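Local atomic coordinates of phosphodiesterase (Pseudomonas aeruginosa, PDB entry 4G75), a protein that probably kills competing Pseudomonas cells as a colicin M-like bacteriocin, by hydrolysing a lipid-linked precursor of their peptidoglycan. Residues I10-Q14 / G15-A19; S184-M187 / G188-V192. One frame throughout, in Å; residues are numbered along the deposited sequence. Where two conformers were deposited one is given.

In the fold
The two contacts mark distant parts of an elongated single chain. Contact 1 comes first along the chain, in the N-terminal, largely helical part, where residues 10-19 turn from an extended lead-in into helix 18-24 beside helices 34-49 and 106-113. Contact 2 follows much later, in the Colicin M family region, where the loop after helix 176-184 enters strand 188-199 of the mixed sheet. Their centres lie about 57 Å apart on opposite sides of the chain's centre, with nearest atoms about 40 Å apart, so neither touches the other: one belongs to the helical part, the other to the sheet. Both are surface turns away from the magnesium site formed by Val211, Glu213 and Asp241.

Contact 1. Residues I10-Q14 / G15-A19; sequences IVAGQ and GDFSA. With EDO (1,2-ethanediol), chain I.
Gln14 O accepts a hydrogen bond from Phe17 N at 3.1 Å, closing a tight turn over Gly15 and Asp16. One residue earlier the same pattern recurs, Asp16 N donating to Gly13 O at 2.9 Å. These successive i to i+3 bonds make a short 3-10 turn through Gln14, Gly15 and Asp16; Gly15, exposed at its bend, directs its carbonyl oxygen to Asn21 of the helix that follows. Gly13 is gripped a second time, for its N donates to Asp16 OD2 at 2.9 Å with a nearly straight N-H...O angle of 164°. The carboxylate can double back in this way because Asp16 CG sits beside its own backbone N and anti to the carbonyl carbon (chi1 -75°); OD2 is then met on its anti side, somewhat out of the carboxylate plane. The same oxygen accepts from a water that also donates to Val11 O, which carries the tie back to Val11, two residues before Gly13. Asp16 OD2 lies 3.3 Å from Ala12 CA. The turn delivers Phe17 to the N-cap position of helix 18-24, whose start is also held by Asn111 of helix 106-113, bonded to Asp16 O and Ser18 N. Phe17 is the buried member: its CD1 lies 3.4 Å from Gly13 O, which approaches the ring obliquely, while Gln14 O lies near the ring plane at its edge. Val47 and Val50 also pack on Phe17. Gln14 CB starts away from residues 15-19, and the chain, extended beyond CG, lies along an ethanediol molecule that probably came from the crystallisation liquor, with Gln14 CG 3.5 Å from the diol C2. The diol atom O1 accepts from Gln14 N and donates to Gln14 OE1, 2.9 Å away; Gln44 of helix 34-49 is a further partner of the diol.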
ATOM      1  N   ILE A  10      -9.778  12.316   6.125  1.00 12.03           N
ATOM      2  CA  ILE A  10     -10.630  12.357   7.306  1.00 10.48           C
ATOM      3  C   ILE A  10     -10.052  13.255   8.386  1.00 10.32           C
ATOM      4  O   ILE A  10      -8.878  13.614   8.349  1.00  9.72           O
ATOM      5  CB  ILE A  10     -10.911  10.953   7.887  1.00 11.67           C
ATOM      6  CG1 ILE A  10      -9.639  10.327   8.462  1.00 10.24           C
ATOM      7  CG2 ILE A  10     -11.535  10.047   6.826  1.00  9.07           C
ATOM      8  CD1 ILE A  10      -9.923   9.113   9.320  1.00 14.58           C
ATOM      9  N   VAL A  11     -10.903  13.618   9.339  1.00  9.53           N
ATOM     10  CA  VAL A  11     -10.508  14.440  10.473  1.00  7.05           C
ATOM     11  C   VAL A  11     -10.206  13.546  11.665  1.00 11.13           C
ATOM     12  O   VAL A  11     -11.075  12.816  12.135  1.00 14.75           O
ATOM     13  CB  VAL A  11     -11.630  15.421  10.862  1.00  9.61           C
ATOM     14  CG1 VAL A  11     -11.262  16.158  12.152  1.00 14.49           C
ATOM     15  CG2 VAL A  11     -11.895  16.395   9.726  1.00 10.54           C
ATOM     16  N   ALA A  12      -8.977  13.597  12.163  1.00  9.33           N
ATOM     17  CA  ALA A  12      -8.612  12.739  13.279  1.00  7.10           C
ATOM     18  C   ALA A  12      -7.671  13.416  14.268  1.00  7.42           C
ATOM     19  O   ALA A  12      -6.893  14.299  13.907  1.00 12.88           O
ATOM     20  CB  ALA A  12      -7.991  11.443  12.770  1.00 13.50           C
ATOM     21  N   GLY A  13      -7.751  12.979  15.519  1.00 12.07           N
ATOM     22  CA  GLY A  13      -6.885  13.482  16.569  1.00 10.42           C
ATOM     23  C   GLY A  13      -6.383  12.353  17.446  1.00  6.56           C
ATOM     24  O   GLY A  13      -6.865  11.226  17.350  1.00 10.14           O
ATOM     25  N   GLN A  14      -5.405  12.652  18.296  1.00 10.11           N
ATOM     26  CA  GLN A  14      -4.804  11.644  19.166  1.00 12.67           C
ATOM     27  C   GLN A  14      -5.855  10.857  19.938  1.00 11.05           C
ATOM     28  O   GLN A  14      -5.734   9.645  20.118  1.00 10.58           O
ATOM     29  CB  GLN A  14      -3.847  12.314  20.155  1.00  8.19           C
ATOM     30  CG  GLN A  14      -2.559  12.826  19.529  1.00  8.50           C
ATOM     31  CD  GLN A  14      -1.908  13.907  20.376  1.00 13.26           C
ATOM     32  OE1 GLN A  14      -2.504  14.962  20.617  1.00 21.24           O
ATOM     33  NE2 GLN A  14      -0.685  13.653  20.835  1.00 14.19           N
ATOM     34  N   GLY A  15      -6.875  11.567  20.408  1.00 12.46           N
ATOM     35  CA  GLY A  15      -7.919  10.983  21.227  1.00 10.57           C
ATOM     36  C   GLY A  15      -8.805   9.985  20.513  1.00 14.35           C
ATOM     37  O   GLY A  15      -9.609   9.312  21.145  1.00 12.45           O
ATOM     38  N   ASP A  16      -8.666   9.881  19.194  1.00 13.05           N
ATOM     39  CA  ASP A  16      -9.406   8.867  18.449  1.00 10.79           C
ATOM     40  C   ASP A  16      -8.811   7.474  18.614  1.00 10.00           C
ATOM     41  O   ASP A  16      -9.452   6.474  18.281  1.00 11.38           O
ATOM     42  CB  ASP A  16      -9.453   9.213  16.963  1.00 10.57           C
ATOM     43  CG  ASP A  16     -10.414  10.341  16.667  1.00 10.00           C
ATOM     44  OD1 ASP A  16     -11.547  10.294  17.189  1.00 22.95           O
ATOM     45  OD2 ASP A  16     -10.040  11.257  15.903  1.00 12.24           O
ATOM     46  N   PHE A  17      -7.597   7.410  19.148  1.00  9.83           N
ATOM     47  CA  PHE A  17      -6.856   6.155  19.160  1.00 10.65           C
ATOM     48  C   PHE A  17      -6.692   5.549  20.543  1.00  9.82           C
ATOM     49  O   PHE A  17      -6.149   6.166  21.446  1.00 11.58           O
ATOM     50  CB  PHE A  17      -5.530   6.340  18.430  1.00  9.62           C
ATOM     51  CG  PHE A  17      -5.716   6.843  17.035  1.00  9.97           C
ATOM     52  CD1 PHE A  17      -5.564   8.188  16.740  1.00 12.12           C
ATOM     53  CD2 PHE A  17      -6.119   5.980  16.030  1.00 12.31           C
ATOM     54  CE1 PHE A  17      -5.774   8.658  15.453  1.00 10.21           C
ATOM     55  CE2 PHE A  17      -6.332   6.444  14.751  1.00 11.18           C
ATOM     56  CZ  PHE A  17      -6.160   7.781  14.460  1.00 11.08           C
ATOM     57  N   SER A  18      -7.188   4.325  20.674  1.00  9.33           N
ATOM     58  CA  SER A  18      -7.254   3.637  21.960  0.62 10.83           C
ATOM     59  C   SER A  18      -5.897   3.535  22.650  1.00 14.93           C
ATOM     60  O   SER A  18      -5.801   3.626  23.872  1.00 12.01           O
ATOM     61  CB  SER A  18      -7.859   2.246  21.771  0.62 11.04           C
ATOM     62  OG  SER A  18      -9.158   2.342  21.209  0.62 14.04           O
ATOM     63  N   ALA A  19      -4.843   3.340  21.864  1.00 12.73           N
ATOM     64  CA  ALA A  19      -3.515   3.190  22.453  1.00  8.68           C
ATOM     65  C   ALA A  19      -3.049   4.486  23.107  1.00  8.44           C
ATOM     66  O   ALA A  19      -2.481   4.473  24.200  1.00 14.56           O
ATOM     67  CB  ALA A  19      -2.507   2.713  21.403  1.00 14.04           C
TER
HETATM   68  C1  EDO I 308      -4.361  16.061  18.384  1.00 27.68           C
HETATM   69  O1  EDO I 308      -5.063  15.324  19.395  1.00 19.01           O
HETATM   70  C2  EDO I 308      -3.908  15.097  17.294  1.00 23.82           C
HETATM   71  O2  EDO I 308      -3.109  15.777  16.318  1.00 28.66           O
HETATM   72  O   HOH W   1     -11.694  13.139  14.997  1.00 15.71           O

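Contact 2. Residues S184-M187 / G188-V192; sequences SSPM and GQTTV
The turn from helix 176-184 into strand 188-199 is held across its mouth by side-chain packing and water, with no direct hydrogen bond between residues 184-187 and 188-192. Thr190, described here in one of its two deposited conformers, to which all its contacts refer, points toward Ser185 and crosses the Pro186 side chain at about a right angle, its OG1 lying 3.4 Å from Pro186 CD. With OG1 beside its backbone N (chi1 -65°), the methyl CG2 of Thr190 is turned to face Ser185 OG at 4.0 Å. That Ser185 hydroxyl is bonded to Val181 O in the last turn of the helix, at the point where the chain leaves helical geometry. Gly188 opens the strand with a positive phi of 87°, a conformation seldom taken up by residues with a side chain, and from there Gly188, Thr190 and Val192 pair with the antiparallel strand 213-224. Two waters span the bend. One donates to Pro186 O (2.7 Å) and to Gly188 O (2.8 Å), and accepts from Thr190 OG1. The other donates to Met187 O at 2.6 Å and to Gln189 O at 3.1 Å.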
ATOM      1  N   SER A 184      -4.786  -2.180 -37.810  1.00 20.11           N
ATOM      2  CA  SER A 184      -4.084  -3.256 -38.503  1.00 21.86           C
ATOM      3  C   SER A 184      -4.866  -4.563 -38.546  1.00 46.08           C
ATOM      4  O   SER A 184      -4.456  -5.515 -39.213  1.00 28.50           O
ATOM      5  CB  SER A 184      -2.716  -3.502 -37.866  1.00 21.89           C
ATOM      6  OG  SER A 184      -2.845  -4.163 -36.617  1.00 25.27           O
ATOM      7  N   SER A 185      -5.984  -4.622 -37.834  1.00 19.68           N
ATOM      8  CA  SER A 185      -6.776  -5.846 -37.818  1.00 20.97           C
ATOM      9  C   SER A 185      -7.653  -5.984 -39.062  1.00 14.16           C
ATOM     10  O   SER A 185      -8.084  -4.990 -39.641  1.00 22.91           O
ATOM     11  CB  SER A 185      -7.624  -5.922 -36.553  1.00 12.83           C
ATOM     12  OG  SER A 185      -6.804  -6.097 -35.410  1.00 14.38           O
ATOM     13  N   PRO A 186      -7.918  -7.231 -39.471  1.00 24.28           N
ATOM     14  CA  PRO A 186      -8.757  -7.538 -40.633  1.00 19.74           C
ATOM     15  C   PRO A 186     -10.203  -7.139 -40.381  1.00 25.98           C
ATOM     16  O   PRO A 186     -10.576  -6.858 -39.242  1.00 20.27           O
ATOM     17  CB  PRO A 186      -8.666  -9.066 -40.740  1.00 24.00           C
ATOM     18  CG  PRO A 186      -7.519  -9.468 -39.881  1.00 49.40           C
ATOM     19  CD  PRO A 186      -7.438  -8.447 -38.802  1.00 18.41           C
HETATM   20  N   MSE A 187     -11.002  -7.111 -41.440  1.00 24.02           N
HETATM   21  CA  MSE A 187     -12.441  -6.934 -41.319  1.00 15.48           C
HETATM   22  C   MSE A 187     -12.988  -8.138 -40.566  1.00 17.80           C
HETATM   23  O   MSE A 187     -12.367  -9.201 -40.566  1.00 18.80           O
HETATM   24  CB  MSE A 187     -13.062  -6.853 -42.714  1.00 23.31           C
HETATM   25  CG  MSE A 187     -14.323  -6.013 -42.823  1.00 46.75           C
HETATM   26 SE   MSE A 187     -14.033  -4.112 -42.475  1.00 44.36          SE
HETATM   27  CE  MSE A 187     -12.155  -3.983 -42.985  1.00 57.86           C
ATOM     28  N   GLY A 188     -14.130  -7.976 -39.905  1.00 13.58           N
ATOM     29  CA  GLY A 188     -14.722  -9.073 -39.161  1.00  9.50           C
ATOM     30  C   GLY A 188     -14.203  -9.205 -37.741  1.00 13.17           C
ATOM     31  O   GLY A 188     -13.752  -8.227 -37.137  1.00 11.31           O
ATOM     32  N   GLN A 189     -14.271 -10.425 -37.214  1.00  8.36           N
ATOM     33  CA  GLN A 189     -13.939 -10.699 -35.821  1.00  9.27           C
ATOM     34  C   GLN A 189     -12.493 -11.148 -35.642  1.00 16.91           C
ATOM     35  O   GLN A 189     -12.028 -12.058 -36.330  1.00 16.02           O
ATOM     36  CB  GLN A 189     -14.898 -11.760 -35.270  1.00 14.84           C
ATOM     37  CG  GLN A 189     -14.557 -12.291 -33.901  1.00 24.23           C
ATOM     38  CD  GLN A 189     -15.565 -13.316 -33.417  1.00 49.83           C
ATOM     39  OE1 GLN A 189     -15.210 -14.280 -32.738  1.00 23.88           O
ATOM     40  NE2 GLN A 189     -16.834 -13.110 -33.761  1.00 26.11           N
ATOM     41  N   THR A 190     -11.788 -10.502 -34.714  1.00 10.95           N
ATOM     42  CA  THR A 190     -10.376 -10.777 -34.434  0.80 16.45           C
ATOM     43  C   THR A 190     -10.153 -10.990 -32.941  1.00 17.34           C
ATOM     44  O   THR A 190     -10.770 -10.311 -32.125  1.00 12.61           O
ATOM     45  CB  THR A 190      -9.485  -9.584 -34.858  0.80 10.50           C
ATOM     46  OG1 THR A 190      -9.538  -9.413 -36.281  0.80 29.63           O
ATOM     47  CG2 THR A 190      -8.041  -9.806 -34.428  0.80 29.36           C
ATOM     48  N   THR A 191      -9.252 -11.894 -32.582  1.00 14.45           N
ATOM     49  CA  THR A 191      -8.899 -12.066 -31.184  1.00 15.50           C
ATOM     50  C   THR A 191      -7.799 -11.074 -30.841  1.00 12.24           C
ATOM     51  O   THR A 191      -6.799 -10.966 -31.551  1.00 16.47           O
ATOM     52  CB  THR A 191      -8.412 -13.491 -30.887  1.00 37.85           C
ATOM     53  OG1 THR A 191      -9.461 -14.421 -31.180  1.00 29.02           O
ATOM     54  CG2 THR A 191      -8.019 -13.618 -29.422  1.00 26.18           C
ATOM     55  N   VAL A 192      -7.998 -10.347 -29.748  1.00 11.28           N
ATOM     56  CA  VAL A 192      -7.066  -9.319 -29.329  1.00 12.45           C
ATOM     57  C   VAL A 192      -6.408  -9.781 -28.041  1.00 12.21           C
ATOM     58  O   VAL A 192      -7.078 -10.282 -27.142  1.00 11.67           O
ATOM     59  CB  VAL A 192      -7.787  -7.984 -29.068  1.00 14.03           C
ATOM     60  CG1 VAL A 192      -6.809  -6.958 -28.538  1.00 14.36           C
ATOM     61  CG2 VAL A 192      -8.455  -7.476 -30.345  1.00 13.19           C
TER
HETATM   62  O   HOH W   2     -11.151  -7.387 -36.698  1.00 16.86           O
HETATM   63  O   HOH W   3     -11.963 -11.453 -39.406  1.00 29.57           O